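Local coordinates for protein epoxide hydrolase (Aspergillus niger, PDB 3G0I) that probably hydrolyses epoxides to vicinal diols, as an alpha/beta hydrolase-fold enzyme, and here holds the amide 2-propylpentanamide, at residues 162-167 / 309-314; 90-95 / 168-173; 192-197 / 211-216. One frame throughout, in Å; residues are numbered along the deposited sequence.

Interaction 1. Residues 162-167 / 309-314. With VPR (2-propylpentanamide), chain C.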
# COMPACT_ATOMS: atom_id res chain seq x y z
N PHE A 162 -18.93 1.35 -9.77
CA PHE A 162 -19.63 2.40 -9.02
C PHE A 162 -18.61 3.50 -8.78
O PHE A 162 -17.46 3.23 -8.43
CB PHE A 162 -20.15 1.81 -7.69
CG PHE A 162 -21.36 2.53 -7.10
CD1 PHE A 162 -22.65 2.25 -7.55
CD2 PHE A 162 -21.20 3.44 -6.06
CE1 PHE A 162 -23.76 2.88 -7.00
CE2 PHE A 162 -22.30 4.09 -5.49
CZ PHE A 162 -23.59 3.80 -5.97
N GLY A 163 -19.00 4.75 -9.04
CA GLY A 163 -18.08 5.87 -8.89
C GLY A 163 -18.65 7.08 -8.19
O GLY A 163 -19.69 7.00 -7.53
N LEU A 164 -17.98 8.22 -8.35
CA LEU A 164 -18.36 9.48 -7.71
C LEU A 164 -19.75 9.97 -8.13
O LEU A 164 -20.54 10.40 -7.29
CB LEU A 164 -17.30 10.55 -7.96
CG LEU A 164 -15.93 10.37 -7.27
CD1 LEU A 164 -14.91 11.30 -7.87
CD2 LEU A 164 -16.05 10.59 -5.76
N MET A 165 -20.04 9.89 -9.43
CA MET A 165 -21.36 10.31 -9.93
C MET A 165 -22.50 9.43 -9.40
O MET A 165 -23.60 9.92 -9.16
CB MET A 165 -21.39 10.36 -11.46
CG MET A 165 -22.71 10.90 -12.03
SD MET A 165 -22.92 12.66 -11.74
CE MET A 165 -21.77 13.33 -12.94
N ASP A 166 -22.22 8.14 -9.22
CA ASP A 166 -23.18 7.23 -8.61
C ASP A 166 -23.42 7.61 -7.14
O ASP A 166 -24.56 7.62 -6.67
CB ASP A 166 -22.70 5.78 -8.71
CG ASP A 166 -22.50 5.32 -10.15
OD1 ASP A 166 -23.39 5.53 -11.00
OD2 ASP A 166 -21.43 4.75 -10.44
N ASN A 167 -22.35 7.95 -6.42
CA ASN A 167 -22.48 8.48 -5.06
C ASN A 167 -23.32 9.76 -5.01
O ASN A 167 -24.23 9.88 -4.18
CB ASN A 167 -21.10 8.70 -4.43
CG ASN A 167 -20.50 7.42 -3.87
OD1 ASN A 167 -20.59 7.18 -2.67
ND2 ASN A 167 -19.89 6.60 -4.73
N ILE A 309 -13.55 1.85 -0.69
CA ILE A 309 -12.46 2.40 -1.49
C ILE A 309 -12.66 2.44 -3.01
O ILE A 309 -11.75 2.86 -3.75
CB ILE A 309 -11.11 1.72 -1.12
CG1 ILE A 309 -11.16 0.21 -1.42
CG2 ILE A 309 -10.79 2.02 0.36
CD1 ILE A 309 -9.80 -0.45 -1.45
N HIS A 310 -13.84 2.04 -3.48
CA HIS A 310 -14.17 2.05 -4.92
C HIS A 310 -13.94 3.40 -5.62
O HIS A 310 -13.56 3.42 -6.79
CB HIS A 310 -15.62 1.56 -5.17
CG HIS A 310 -16.68 2.43 -4.58
ND1 HIS A 310 -17.11 2.32 -3.27
CD2 HIS A 310 -17.43 3.42 -5.13
CE1 HIS A 310 -18.06 3.21 -3.04
NE2 HIS A 310 -18.27 3.89 -4.15
N THR A 311 -14.17 4.51 -4.92
CA THR A 311 -14.02 5.85 -5.50
C THR A 311 -12.56 6.26 -5.76
O THR A 311 -12.31 7.24 -6.47
CB THR A 311 -14.65 6.95 -4.62
OG1 THR A 311 -14.09 6.89 -3.30
CG2 THR A 311 -16.18 6.78 -4.55
N TYR A 312 -11.62 5.53 -5.17
CA TYR A 312 -10.18 5.86 -5.31
C TYR A 312 -9.67 5.76 -6.75
O TYR A 312 -8.79 6.50 -7.17
CB TYR A 312 -9.32 5.05 -4.33
CG TYR A 312 -9.27 5.71 -2.96
CD1 TYR A 312 -10.19 5.38 -1.97
CD2 TYR A 312 -8.32 6.70 -2.68
CE1 TYR A 312 -10.17 6.02 -0.71
CE2 TYR A 312 -8.29 7.34 -1.42
CZ TYR A 312 -9.22 6.99 -0.45
OH TYR A 312 -9.20 7.61 0.77
N ARG A 313 -10.25 4.85 -7.52
CA ARG A 313 -9.87 4.78 -8.93
C ARG A 313 -10.40 5.95 -9.75
O ARG A 313 -9.95 6.17 -10.88
CB ARG A 313 -10.17 3.41 -9.55
CG ARG A 313 -11.56 2.91 -9.40
CD ARG A 313 -11.60 1.39 -9.59
NE ARG A 313 -12.98 0.93 -9.48
CZ ARG A 313 -13.49 0.30 -8.43
NH1 ARG A 313 -12.73 0.00 -7.37
NH2 ARG A 313 -14.77 -0.07 -8.44
N GLU A 314 -11.32 6.73 -9.17
CA GLU A 314 -11.71 8.02 -9.77
C GLU A 314 -11.06 9.25 -9.12
O GLU A 314 -10.72 10.21 -9.81
CB GLU A 314 -13.24 8.20 -9.80
CG GLU A 314 -13.93 7.17 -10.71
CD GLU A 314 -15.39 7.50 -11.01
OE1 GLU A 314 -16.03 8.24 -10.23
OE2 GLU A 314 -15.90 7.00 -12.05
C5 VPR C . -10.57 11.81 -2.07
C4 VPR C . -9.14 11.43 -1.76
C3 VPR C . -8.66 12.42 -0.71
C2 VPR C . -7.61 11.83 0.23
C3A VPR C . -7.11 12.86 1.24
C4A VPR C . -6.62 14.13 0.57
C5A VPR C . -7.25 15.31 1.26
C1 VPR C . -8.13 10.61 0.94
N VPR C . -9.10 10.70 1.75
O VPR C . -7.56 9.45 0.70
O HOH W 1 -14.90 4.18 -8.93
O HOH W 2 -18.16 9.16 -11.57
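Leu164 N donates a nearly straight hydrogen bond to Glu314 OE1 at 2.7 Å, from above the carboxylate plane and 35° out of it. A water bonded to Met165 N also donates to OE1, so Glu314 OE1 serves the N-H of Leu164 directly and that of Met165 through the water. Gly163 is the N-cap of helix 164-177, and the carboxylate probably interacts favourably with the helix dipole.

Asn167 ND2 donates a nearly straight hydrogen bond to His310 NE2, 3.2 Å, within the ring plane. ND2 also donates to Gly163 O. Another water donates to both Phe162 O and His310 O.

His310 CG lies between the backbone N and the carbonyl carbon (chi1 64°), which puts the ring beside Phe162 and Asn167. His310 NE2 packs at the Phe162 ring edge, 3.5 Å from Phe162 CD2, with the ring planes oblique at 68°. The Leu164 and Thr311 side chains cross at about a right angle.

Tyr312, a predicted proton donor, bonds the oxygen of 2-propylpentanamide through OH, modelled at a doubtful 2.5 Å. The ligand is also hydrogen-bonded by Tyr249.

His310 NE2 accepts while ND1 bonds Arg307 O, consistent with a neutral ring protonated on ND1.

Interaction 2. Residues 90-95 / 168-173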
# COMPACT_ATOMS: atom_id res chain seq x y z
N GLU A 90 -32.02 2.57 -5.08
CA GLU A 90 -31.42 1.69 -6.10
C GLU A 90 -31.03 0.31 -5.55
O GLU A 90 -30.03 -0.29 -5.97
CB GLU A 90 -30.24 2.39 -6.78
CG GLU A 90 -30.64 3.69 -7.49
CD GLU A 90 -29.48 4.41 -8.14
OE1 GLU A 90 -28.44 3.77 -8.41
OE2 GLU A 90 -29.59 5.63 -8.39
N GLY A 91 -31.83 -0.20 -4.62
CA GLY A 91 -31.55 -1.48 -4.00
C GLY A 91 -30.48 -1.44 -2.91
O GLY A 91 -30.26 -2.44 -2.24
N LEU A 92 -29.82 -0.29 -2.74
CA LEU A 92 -28.84 -0.11 -1.66
C LEU A 92 -29.51 0.34 -0.37
O LEU A 92 -30.38 1.22 -0.38
CB LEU A 92 -27.78 0.93 -2.04
CG LEU A 92 -27.01 0.75 -3.35
CD1 LEU A 92 -26.10 1.95 -3.60
CD2 LEU A 92 -26.20 -0.54 -3.35
N THR A 93 -29.09 -0.25 0.75
CA THR A 93 -29.50 0.25 2.06
C THR A 93 -28.66 1.48 2.39
O THR A 93 -27.43 1.41 2.47
CB THR A 93 -29.36 -0.83 3.15
OG1 THR A 93 -30.13 -1.97 2.78
CG2 THR A 93 -29.83 -0.31 4.51
N ILE A 94 -29.33 2.62 2.56
CA ILE A 94 -28.61 3.86 2.85
C ILE A 94 -28.92 4.33 4.27
O ILE A 94 -30.05 4.73 4.59
CB ILE A 94 -28.88 4.99 1.79
CG1 ILE A 94 -28.45 4.56 0.37
CG2 ILE A 94 -28.19 6.29 2.19
CD1 ILE A 94 -26.93 4.28 0.21
N HIS A 95 -27.90 4.23 5.11
CA HIS A 95 -27.95 4.71 6.48
C HIS A 95 -27.75 6.23 6.51
O HIS A 95 -27.03 6.78 5.69
CB HIS A 95 -26.86 3.99 7.29
CG HIS A 95 -26.61 4.59 8.63
ND1 HIS A 95 -25.65 5.56 8.85
CD2 HIS A 95 -27.19 4.35 9.84
CE1 HIS A 95 -25.65 5.90 10.13
NE2 HIS A 95 -26.57 5.18 10.75
N ALA A 168 -23.01 10.72 -5.89
CA ALA A 168 -23.79 11.96 -6.00
C ALA A 168 -25.28 11.69 -6.27
O ALA A 168 -26.16 12.26 -5.60
CB ALA A 168 -23.21 12.87 -7.09
N ARG A 169 -25.55 10.82 -7.23
CA ARG A 169 -26.93 10.50 -7.60
C ARG A 169 -27.74 9.94 -6.42
O ARG A 169 -28.88 10.33 -6.20
CB ARG A 169 -26.98 9.55 -8.81
CG ARG A 169 -28.41 9.27 -9.33
CD ARG A 169 -28.45 8.19 -10.44
NE ARG A 169 -27.95 6.89 -9.98
CZ ARG A 169 -26.76 6.38 -10.30
NH1 ARG A 169 -25.92 7.05 -11.08
NH2 ARG A 169 -26.41 5.18 -9.84
N VAL A 170 -27.12 9.04 -5.65
CA VAL A 170 -27.74 8.49 -4.44
C VAL A 170 -28.03 9.56 -3.36
O VAL A 170 -29.13 9.60 -2.80
CB VAL A 170 -26.89 7.32 -3.87
CG1 VAL A 170 -27.27 7.00 -2.42
CG2 VAL A 170 -27.01 6.08 -4.77
N VAL A 171 -27.06 10.43 -3.08
CA VAL A 171 -27.23 11.51 -2.09
C VAL A 171 -28.40 12.44 -2.48
O VAL A 171 -29.25 12.77 -1.65
CB VAL A 171 -25.91 12.33 -1.90
CG1 VAL A 171 -26.14 13.62 -1.08
CG2 VAL A 171 -24.83 11.47 -1.25
N ASP A 172 -28.43 12.84 -3.75
CA ASP A 172 -29.49 13.72 -4.27
C ASP A 172 -30.86 13.04 -4.13
O ASP A 172 -31.84 13.69 -3.80
CB ASP A 172 -29.20 14.11 -5.72
CG ASP A 172 -30.36 14.84 -6.40
OD1 ASP A 172 -30.52 16.08 -6.23
OD2 ASP A 172 -31.09 14.17 -7.15
N GLN A 173 -30.90 11.73 -4.37
CA GLN A 173 -32.14 10.97 -4.25
C GLN A 173 -32.61 10.90 -2.81
O GLN A 173 -33.79 11.03 -2.53
CB GLN A 173 -32.01 9.58 -4.89
CG GLN A 173 -33.35 8.84 -5.06
CD GLN A 173 -34.39 9.62 -5.86
OE1 GLN A 173 -34.14 10.06 -6.98
NE2 GLN A 173 -35.58 9.80 -5.28
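Glu90 reaches Arg169 with CG anti to its own carbonyl carbon (chi1 -60°) and an extended chain beyond. Arg169 answers with CG anti to the backbone N, then a bend at chi3 (61°) that brings NE and NH2 to the carboxylate. The contact joins two layers of the alpha/beta hydrolase fold. Residues 90-95 hold the turn after strand 84-89 and the start of strand 92-99, an antiparallel pair at one side of the central sheet. Residues 168-173 belong to helix 164-177, which packs against this part of the sheet.

The polar part is a bidentate salt bridge. Arg169 grips Glu90 side-on, with one nitrogen for each oxygen. NE donates to OE2 at 2.6 Å and NH2 donates to OE1 at 2.9 Å. Both bonds are close to straight. Both oxygens use their syn lone pairs, and the carboxylate and guanidinium planes are only 13° apart. Two bonds of this kind fix the rotation of both groups. Asp166 forms a salt bridge with Arg169 NH1, so the guanidinium has two acid partners. They probably offset its charge and fix its orientation. Glu90 is exposed, so the bridge lies at the outer margin of the contact.

The apolar part is buried. Val170, Leu92 and Ile94 start their side chains toward the other segment and meet between helix and strand. Val170 divides its two methyls between the strand residues. CG2 faces Leu92 CD1 at 4.4 Å, a loose contact. Ile89 of the neighbouring strand also touches Val170, and Phe162 packs on Leu92. The site lies away from the predicted catalytic residues. On the other branch of the valine, Val170 CG1 meets Ile94 CD1 at 3.8 Å and the Ile94 CG1 methylene at 3.9 Å.

Interaction 3. Residues 192-197 / 211-216. With VPR (2-propylpentanamide), chain C.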
# COMPACT_ATOMS: atom_id res chain seq x y z
N GLY A 192 -16.36 13.46 0.13
CA GLY A 192 -17.60 14.24 0.13
C GLY A 192 -17.51 15.58 -0.59
O GLY A 192 -18.54 16.13 -0.98
N SER A 193 -16.30 16.11 -0.77
CA SER A 193 -16.11 17.36 -1.52
C SER A 193 -16.12 17.09 -3.03
O SER A 193 -16.58 17.92 -3.79
CB SER A 193 -14.82 18.09 -1.11
OG SER A 193 -13.66 17.36 -1.48
N PHE A 194 -15.62 15.93 -3.43
CA PHE A 194 -15.72 15.47 -4.82
C PHE A 194 -17.19 15.25 -5.18
O PHE A 194 -17.64 15.70 -6.24
CB PHE A 194 -14.91 14.18 -5.05
CG PHE A 194 -13.41 14.39 -5.10
CD1 PHE A 194 -12.69 14.63 -3.94
CD2 PHE A 194 -12.73 14.31 -6.32
CE1 PHE A 194 -11.30 14.81 -3.97
CE2 PHE A 194 -11.33 14.47 -6.37
CZ PHE A 194 -10.62 14.72 -5.19
N VAL A 195 -17.91 14.58 -4.29
CA VAL A 195 -19.34 14.30 -4.44
C VAL A 195 -20.15 15.59 -4.40
O VAL A 195 -21.06 15.77 -5.20
CB VAL A 195 -19.86 13.30 -3.36
CG1 VAL A 195 -21.38 13.15 -3.43
CG2 VAL A 195 -19.17 11.93 -3.50
N GLY A 196 -19.82 16.48 -3.46
CA GLY A 196 -20.48 17.78 -3.34
C GLY A 196 -20.32 18.66 -4.57
O GLY A 196 -21.27 19.31 -5.02
N ARG A 197 -19.10 18.69 -5.12
CA ARG A 197 -18.86 19.42 -6.37
C ARG A 197 -19.77 18.91 -7.50
O ARG A 197 -20.39 19.71 -8.20
CB ARG A 197 -17.39 19.36 -6.80
CG ARG A 197 -17.09 20.03 -8.14
CD ARG A 197 -15.59 20.03 -8.46
NE ARG A 197 -14.85 20.96 -7.59
CZ ARG A 197 -14.79 22.28 -7.76
NH1 ARG A 197 -15.43 22.86 -8.77
NH2 ARG A 197 -14.10 23.03 -6.92
N LEU A 211 -17.43 23.71 0.81
CA LEU A 211 -16.38 22.70 0.89
C LEU A 211 -15.28 23.08 1.88
O LEU A 211 -15.00 24.26 2.09
CB LEU A 211 -15.75 22.44 -0.49
CG LEU A 211 -16.67 22.05 -1.67
CD1 LEU A 211 -15.84 21.84 -2.93
CD2 LEU A 211 -17.51 20.81 -1.37
N ASN A 212 -14.65 22.07 2.47
CA ASN A 212 -13.42 22.29 3.20
C ASN A 212 -12.24 21.50 2.59
O ASN A 212 -11.23 21.27 3.25
CB ASN A 212 -13.60 22.02 4.71
CG ASN A 212 -13.92 20.56 5.01
OD1 ASN A 212 -13.05 19.80 5.46
ND2 ASN A 212 -15.16 20.16 4.78
N LEU A 213 -12.40 21.11 1.32
CA LEU A 213 -11.30 20.54 0.53
C LEU A 213 -11.47 20.93 -0.94
O LEU A 213 -12.56 20.81 -1.49
CB LEU A 213 -11.25 19.00 0.64
CG LEU A 213 -10.15 18.29 -0.17
CD1 LEU A 213 -8.76 18.62 0.37
CD2 LEU A 213 -10.36 16.78 -0.21
N CYS A 214 -10.39 21.40 -1.56
CA CYS A 214 -10.41 21.69 -3.00
C CYS A 214 -9.12 21.18 -3.63
O CYS A 214 -8.24 21.97 -3.97
CB CYS A 214 -10.59 23.19 -3.27
SG CYS A 214 -10.91 23.60 -5.02
N ALA A 215 -9.02 19.87 -3.80
CA ALA A 215 -7.82 19.24 -4.34
C ALA A 215 -7.66 19.59 -5.82
O ALA A 215 -8.50 19.23 -6.64
CB ALA A 215 -7.88 17.72 -4.15
N MET A 216 -6.59 20.32 -6.16
CA MET A 216 -6.41 20.82 -7.53
C MET A 216 -4.97 21.11 -7.95
O MET A 216 -4.10 21.35 -7.12
CB MET A 216 -7.26 22.07 -7.77
CG MET A 216 -6.85 23.29 -6.95
SD MET A 216 -7.91 24.71 -7.26
CE MET A 216 -7.53 25.02 -8.99
C5 VPR C . -10.57 11.81 -2.07
C4 VPR C . -9.14 11.43 -1.76
C3 VPR C . -8.66 12.42 -0.71
C2 VPR C . -7.61 11.83 0.23
C3A VPR C . -7.11 12.86 1.24
C4A VPR C . -6.62 14.13 0.57
C5A VPR C . -7.25 15.31 1.26
C1 VPR C . -8.13 10.61 0.94
N VPR C . -9.10 10.70 1.75
O VPR C . -7.56 9.45 0.70
O HOH W 3 -12.13 18.46 -3.48
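Ser193 OG accepts a 2.7 Å hydrogen bond from a water that bridges to residues 211-216. The same water donates weakly to Leu213 O and accepts a weak, long bond from Ala215 N. It therefore joins the helix to the backbone of the loop, where no direct hydrogen bond crosses. Ser193 OG also bonds to the carbonyl O of Asp190, just before the helix. Its chi1 of 67° places OG between the backbone N and the carbonyl carbon, where it can meet both partners.

The serine also packs among leucines. Ser193 CB is 3.8 Å from Leu211 CD2, and Ser193 OG is 3.6 Å from Leu213 CD2. Leu211 CD2 also comes within 3.7 Å of Ser193 CA, near the helix backbone. Gly196, one turn further on, has no side chain to stand between the helix and Leu211 CD2.

Both segments follow the predicted nucleophile Asp190 in sequence. The Gly188-Asp190-Gly192 pattern is consistent with the nucleophile elbow of alpha/beta hydrolases. Helix 191-202 leads away from it, and residues 211-216 leave the end of the next parallel strand, 206-211.

Phe194 and Leu213 line the ligand site. Phe194 CE1 is 3.6 Å from C5 of 2-propylpentanamide, and Leu213 CD1 is 3.7 Å from C5A, so each side chain meets a different propyl end. Leu213 CD2 approaches the Phe194 ring at its edge, while Ala215 CB lies obliquely to the ring near CZ. Further along the helix, the bend of Arg197 at chi3 (-71°) turns the guanidinium toward Cys214. Its NH1 is held by the carbonyl oxygens of Leu332 and Thr358. Arg197 NH2 lies 3.8 Å from Cys214 SG, an oblique approach and not a hydrogen bond.

In the fold
Interactions 1 and 2 use successive parts of helix 164-177. Interaction 1 meets its N-terminal end, and interaction 2 meets the side facing strand 92-99. Phe162 connects them by packing on Leu92 and Val170. Helix 191-202 of interaction 3 lies beside the same helix, with Leu164 against Phe194 and Ala168 against Val195. All three contacts are mainly buried, but interaction 2 has a salt bridge at its more exposed margin and stands away from the active site. Interaction 1 combines direct hydrogen bonds with bridging waters. Interaction 3 has no direct hydrogen bond and relies on apolar contacts and one water. Both touch 2-propylpentanamide, interaction 1 at its amide oxygen and interaction 3 at its propyl ends.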